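Local coordinates for Rab3 interacting molecule variant 2 (Drosophila melanogaster, PDB 4TS6), which probably helps organise synaptic active zones and neurotransmitter release as a Rab3-interacting scaffold protein, represented here by its C2A domain, at residues A[53-56]-A[57-61]; A[115-119]-A[120-124]. All coordinates share one frame; numbering follows the deposited sequence. Where two conformers were deposited one is given.

Interaction 1: A[53-56]-A[57-61]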
loop_
_atom_site.group_PDB
_atom_site.type_symbol
_atom_site.label_atom_id
_atom_site.label_comp_id
_atom_site.label_asym_id
_atom_site.label_seq_id
_atom_site.Cartn_x
_atom_site.Cartn_y
_atom_site.Cartn_z
ATOM N N LEU A 53 4.739 -10.270 -2.304
ATOM C CA LEU A 53 4.351 -11.594 -2.799
ATOM C C LEU A 53 5.525 -12.251 -3.525
ATOM O O LEU A 53 6.381 -11.543 -4.059
ATOM C CB LEU A 53 3.138 -11.482 -3.731
ATOM C CG LEU A 53 1.872 -10.875 -3.136
ATOM C CD1 LEU A 53 0.781 -10.886 -4.191
ATOM C CD2 LEU A 53 1.450 -11.681 -1.941
ATOM N N PRO A 54 5.559 -13.607 -3.593
ATOM C CA PRO A 54 4.552 -14.618 -3.232
ATOM C C PRO A 54 4.292 -14.863 -1.736
ATOM O O PRO A 54 3.255 -15.454 -1.413
ATOM C CB PRO A 54 5.087 -15.898 -3.894
ATOM C CG PRO A 54 6.572 -15.676 -3.991
ATOM C CD PRO A 54 6.703 -14.211 -4.307
ATOM N N ASP A 55 5.177 -14.429 -0.849
ATOM C CA ASP A 55 4.994 -14.721 0.587
ATOM C C ASP A 55 3.726 -14.089 1.162
ATOM O O ASP A 55 3.556 -12.867 1.105
ATOM C CB ASP A 55 6.212 -14.250 1.377
ATOM C CG ASP A 55 6.168 -14.668 2.844
ATOM O OD1 ASP A 55 5.152 -15.256 3.306
ATOM O OD2 ASP A 55 7.166 -14.388 3.537
ATOM N N ARG A 56 2.832 -14.914 1.720
ATOM C CA ARG A 56 1.588 -14.394 2.313
ATOM C C ARG A 56 1.490 -14.592 3.837
ATOM O O ARG A 56 0.411 -14.440 4.430
ATOM C CB ARG A 56 0.351 -14.999 1.626
ATOM C CG ARG A 56 0.019 -14.409 0.253
ATOM C CD ARG A 56 -1.394 -13.830 0.199
ATOM N NE ARG A 56 -1.723 -13.331 -1.137
ATOM C CZ ARG A 56 -2.191 -12.112 -1.397
ATOM N NH1 ARG A 56 -2.412 -11.251 -0.411
ATOM N NH2 ARG A 56 -2.450 -11.757 -2.650
ATOM N N SER A 57 2.611 -14.929 4.466
ATOM C CA SER A 57 2.622 -15.198 5.902
ATOM C C SER A 57 2.665 -13.880 6.668
ATOM O O SER A 57 2.791 -12.818 6.069
ATOM C CB SER A 57 3.828 -16.056 6.268
ATOM O OG SER A 57 5.034 -15.383 5.950
ATOM N N HIS A 58 2.552 -13.947 7.990
ATOM C CA HIS A 58 2.664 -12.759 8.841
ATOM C C HIS A 58 3.959 -11.994 8.554
ATOM O O HIS A 58 4.038 -10.782 8.747
ATOM C CB HIS A 58 2.629 -13.183 10.312
ATOM C CG HIS A 58 3.548 -14.326 10.620
ATOM N ND1 HIS A 58 3.168 -15.644 10.483
ATOM C CD2 HIS A 58 4.839 -14.347 11.030
ATOM C CE1 HIS A 58 4.181 -16.429 10.807
ATOM N NE2 HIS A 58 5.207 -15.667 11.142
ATOM N N LYS A 59 4.967 -12.720 8.081
ATOM C CA LYS A 59 6.296 -12.180 7.827
ATOM C C LYS A 59 6.301 -11.093 6.748
ATOM O O LYS A 59 7.073 -10.134 6.814
ATOM C CB LYS A 59 7.212 -13.336 7.411
ATOM C CG LYS A 59 8.673 -12.973 7.207
ATOM C CD LYS A 59 9.446 -14.147 6.600
ATOM C CE LYS A 59 10.894 -13.765 6.302
ATOM N NZ LYS A 59 11.324 -14.156 4.930
ATOM N N SER A 60 5.429 -11.259 5.756
ATOM C CA SER A 60 5.368 -10.367 4.604
ATOM C C SER A 60 4.384 -9.221 4.843
ATOM O O SER A 60 4.468 -8.163 4.219
ATOM C CB SER A 60 4.957 -11.163 3.365
ATOM O OG SER A 60 4.790 -10.320 2.239
ATOM N N LYS A 61 3.457 -9.440 5.766
ATOM C CA LYS A 61 2.390 -8.478 6.053
ATOM C C LYS A 61 2.842 -7.191 6.743
ATOM O O LYS A 61 3.584 -7.224 7.727
ATOM C CB LYS A 61 1.334 -9.156 6.943
ATOM C CG LYS A 61 0.141 -8.265 7.270
ATOM C CD LYS A 61 -1.157 -9.044 7.099
ATOM C CE LYS A 61 -1.971 -9.142 8.366
ATOM N NZ LYS A 61 -3.196 -9.966 8.117
#

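Interaction 2: A[115-119]-A[120-124]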
loop_
_atom_site.group_PDB
_atom_site.type_symbol
_atom_site.label_atom_id
_atom_site.label_comp_id
_atom_site.label_asym_id
_atom_site.label_seq_id
_atom_site.Cartn_x
_atom_site.Cartn_y
_atom_site.Cartn_z
ATOM N N ILE A 115 2.510 -3.691 -7.730
ATOM C CA ILE A 115 3.700 -3.247 -8.453
ATOM C C ILE A 115 4.588 -4.416 -8.855
ATOM O O ILE A 115 4.941 -5.238 -8.018
ATOM C CB ILE A 115 4.467 -2.189 -7.649
ATOM C CG1 ILE A 115 3.616 -0.900 -7.592
ATOM C CG2 ILE A 115 5.809 -1.893 -8.299
ATOM C CD1 ILE A 115 4.117 0.151 -6.627
ATOM N N ASP A 116 4.907 -4.498 -10.148
ATOM C CA ASP A 116 5.837 -5.502 -10.670
ATOM C C ASP A 116 7.258 -4.965 -10.462
ATOM O O ASP A 116 7.751 -4.167 -11.255
ATOM C CB ASP A 116 5.562 -5.757 -12.161
ATOM C CG ASP A 116 6.172 -7.071 -12.671
ATOM O OD1 ASP A 116 7.152 -7.573 -12.074
ATOM O OD2 ASP A 116 5.666 -7.598 -13.689
ATOM N N LEU A 117 7.910 -5.399 -9.390
ATOM C CA LEU A 117 9.153 -4.760 -8.957
ATOM C C LEU A 117 10.280 -4.927 -9.958
ATOM O O LEU A 117 11.213 -4.137 -9.975
ATOM C CB LEU A 117 9.578 -5.282 -7.592
ATOM C CG LEU A 117 8.581 -4.954 -6.487
ATOM C CD1 LEU A 117 8.857 -5.775 -5.251
ATOM C CD2 LEU A 117 8.683 -3.477 -6.178
ATOM N N ALA A 118 10.190 -5.954 -10.793
ATOM C CA ALA A 118 11.241 -6.218 -11.764
ATOM C C ALA A 118 11.393 -5.032 -12.722
ATOM O O ALA A 118 12.490 -4.756 -13.212
ATOM C CB ALA A 118 10.939 -7.496 -12.530
ATOM N N HIS A 119 10.291 -4.318 -12.952
ATOM C CA HIS A 119 10.271 -3.215 -13.910
ATOM C C HIS A 119 10.210 -1.827 -13.260
ATOM O O HIS A 119 9.984 -0.825 -13.947
ATOM C CB HIS A 119 9.116 -3.405 -14.899
ATOM C CG HIS A 119 9.155 -4.722 -15.612
ATOM N ND1 HIS A 119 10.224 -5.113 -16.394
ATOM C CD2 HIS A 119 8.268 -5.744 -15.651
ATOM C CE1 HIS A 119 9.989 -6.316 -16.888
ATOM N NE2 HIS A 119 8.808 -6.721 -16.453
ATOM N N HIS A 120 10.426 -1.764 -11.944
ATOM C CA HIS A 120 10.445 -0.478 -11.237
ATOM C C HIS A 120 11.868 0.043 -10.971
ATOM O O HIS A 120 12.788 -0.740 -10.750
ATOM C CB HIS A 120 9.655 -0.568 -9.927
ATOM C CG HIS A 120 9.095 0.744 -9.474
ATOM N ND1 HIS A 120 9.873 1.741 -8.929
ATOM C CD2 HIS A 120 7.825 1.224 -9.493
ATOM C CE1 HIS A 120 9.112 2.778 -8.624
ATOM N NE2 HIS A 120 7.866 2.489 -8.957
ATOM N N ILE A 121 12.033 1.368 -10.988
ATOM C CA ILE A 121 13.340 2.012 -10.827
ATOM C C ILE A 121 13.783 2.059 -9.364
ATOM O O ILE A 121 14.975 1.987 -9.070
ATOM C CB ILE A 121 13.347 3.451 -11.432
ATOM C CG1 ILE A 121 14.748 4.072 -11.371
ATOM C CG2 ILE A 121 12.331 4.349 -10.745
ATOM C CD1 ILE A 121 14.810 5.538 -11.781
ATOM N N LEU A 122 12.816 2.197 -8.460
ATOM C CA LEU A 122 13.069 2.172 -7.014
ATOM C C LEU A 122 13.988 3.295 -6.532
ATOM O O LEU A 122 15.015 3.040 -5.899
ATOM C CB LEU A 122 13.601 0.801 -6.578
ATOM C CG LEU A 122 12.675 -0.366 -6.928
ATOM C CD1 LEU A 122 13.276 -1.678 -6.494
ATOM C CD2 LEU A 122 11.301 -0.193 -6.311
ATOM N N ASP A 123 13.599 4.537 -6.810
ATOM C CA ASP A 123 14.432 5.697 -6.488
ATOM C C ASP A 123 13.837 6.585 -5.394
ATOM O O ASP A 123 14.260 7.728 -5.221
ATOM C CB ASP A 123 14.676 6.536 -7.745
ATOM C CG ASP A 123 13.388 6.905 -8.467
ATOM O OD1 ASP A 123 12.285 6.622 -7.942
ATOM O OD2 ASP A 123 13.483 7.486 -9.569
ATOM N N ASP A 124 12.840 6.066 -4.683
ATOM C CA ASP A 124 12.176 6.811 -3.611
ATOM C C ASP A 124 11.460 8.076 -4.076
ATOM O O ASP A 124 11.190 8.972 -3.281
ATOM C CB ASP A 124 13.136 7.110 -2.449
ATOM C CG ASP A 124 12.555 6.704 -1.099
ATOM O OD1 ASP A 124 11.812 5.698 -1.062
ATOM O OD2 ASP A 124 12.826 7.383 -0.082
#

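Interaction 1: A[53-56]-A[57-61]
Asp55 turns its carboxylate forward along the loop, and Ser57 grips one of its oxygens from two directions. The hydroxyl OG of Ser57 lies 2.6 Å from OD1 of Asp55 and uses the syn lone pair, on the flank of the other carboxylate oxygen. The backbone N of Ser57 reaches the same OD1 from the anti side at 2.8 Å, along a nearly straight N-H line (169°) that is tilted out of the carboxylate plane. CG of Asp55, anti to the backbone N (chi1 -173°), lies beside its own carbonyl carbon, which brings OD1 to the Ser57 amide. The ring closed by OD1 and the Ser57 amide is an Asx turn, set in the C2 beta-sandwich where the chain leaves strand 46-53 and doubles back toward strand 62-63. A backbone turn follows, closed by Ser60 N bonding to Ser57 O at 3.1 Å. Lys59 lies across the Asp55 side chain at about a right angle. Its CD packs 3.8 Å from OD2 of Asp55, while NZ stays 4.4 Å from that oxygen, beyond a salt bridge, so any attraction between the charges is probably loose. Behind the carboxylate, CB of Ser60 backs CG of Asp55 at 3.7 Å; the hydroxyl of Ser60, in one of its two conformers, bonds to Leu52 N and makes at most a weak, unsettled bond to Asp55 O. Arg56 takes the other direction: CD2 of Leu53 sits 3.6 Å above the centre of its guanidinium, which forms a salt bridge with Glu95 and a cation-pi contact with Phe51.

Interaction 2: A[115-119]-A[120-124]
The imidazole of His120 meets Ile115 obliquely, its CD2 lying 3.9 Å from the methyl CG2. At ND1 the ring takes a hydrogen bond from the backbone N of Leu122, 3.0 Å away and only 4° out of the ring plane, which fixes its rotation. CG of His120 stands anti to the backbone N (chi1 -154°), carrying the ring over toward the end of strand 108-116. The backbone beneath is held by His120 N bonding to Leu117 O at 3.2 Å, with the donor well above the carbonyl plane. Together with His119 N to Asp116 O, this closes two overlapping turns round the short 3-10 segment 117-118. CD2 of Leu117 and CD2 of Leu122 meet at 4.2 Å, and Leu89 touches both side chains. Farther out, NE2 of His120 bonds to the hydroxyl of Tyr129 on strand 123-130, so the ring spans from this C2-domain connection to the strand that follows it. With an alanine in place of His120, Leu122 N and the Tyr129 hydroxyl would probably lose their ring partners, and a gap is likely to open beside Ile115. Because ND1 accepts a hydrogen bond from a backbone N-H, the ring is probably neutral, with its own proton on NE2.

In the fold
Interaction 1 is a surface contact and interaction 2 a partly buried one. The loop 53-61 joins strands 46-53 and 62-63, neighbours in one sheet, whereas 115-124 crosses from strand 108-116 at the edge of that sheet to strand 123-130 at the edge of the other. Their centres lie about 19 Å apart and their nearest atoms about 6 Å, without contact, yet both flank strand 93-100: Leu53 shares backbone bonds with Leu93, and Ile115 with Leu94. The chemistry follows the place. A carboxylate and a serine hydroxyl and amide shape the outer turn; in interaction 2, Ile115 and Leu122 pack on strand 11-19, and Leu117 and Leu122 on Leu89, with one imidazole adding side-chain hydrogen bonds to the turn's backbone bonds.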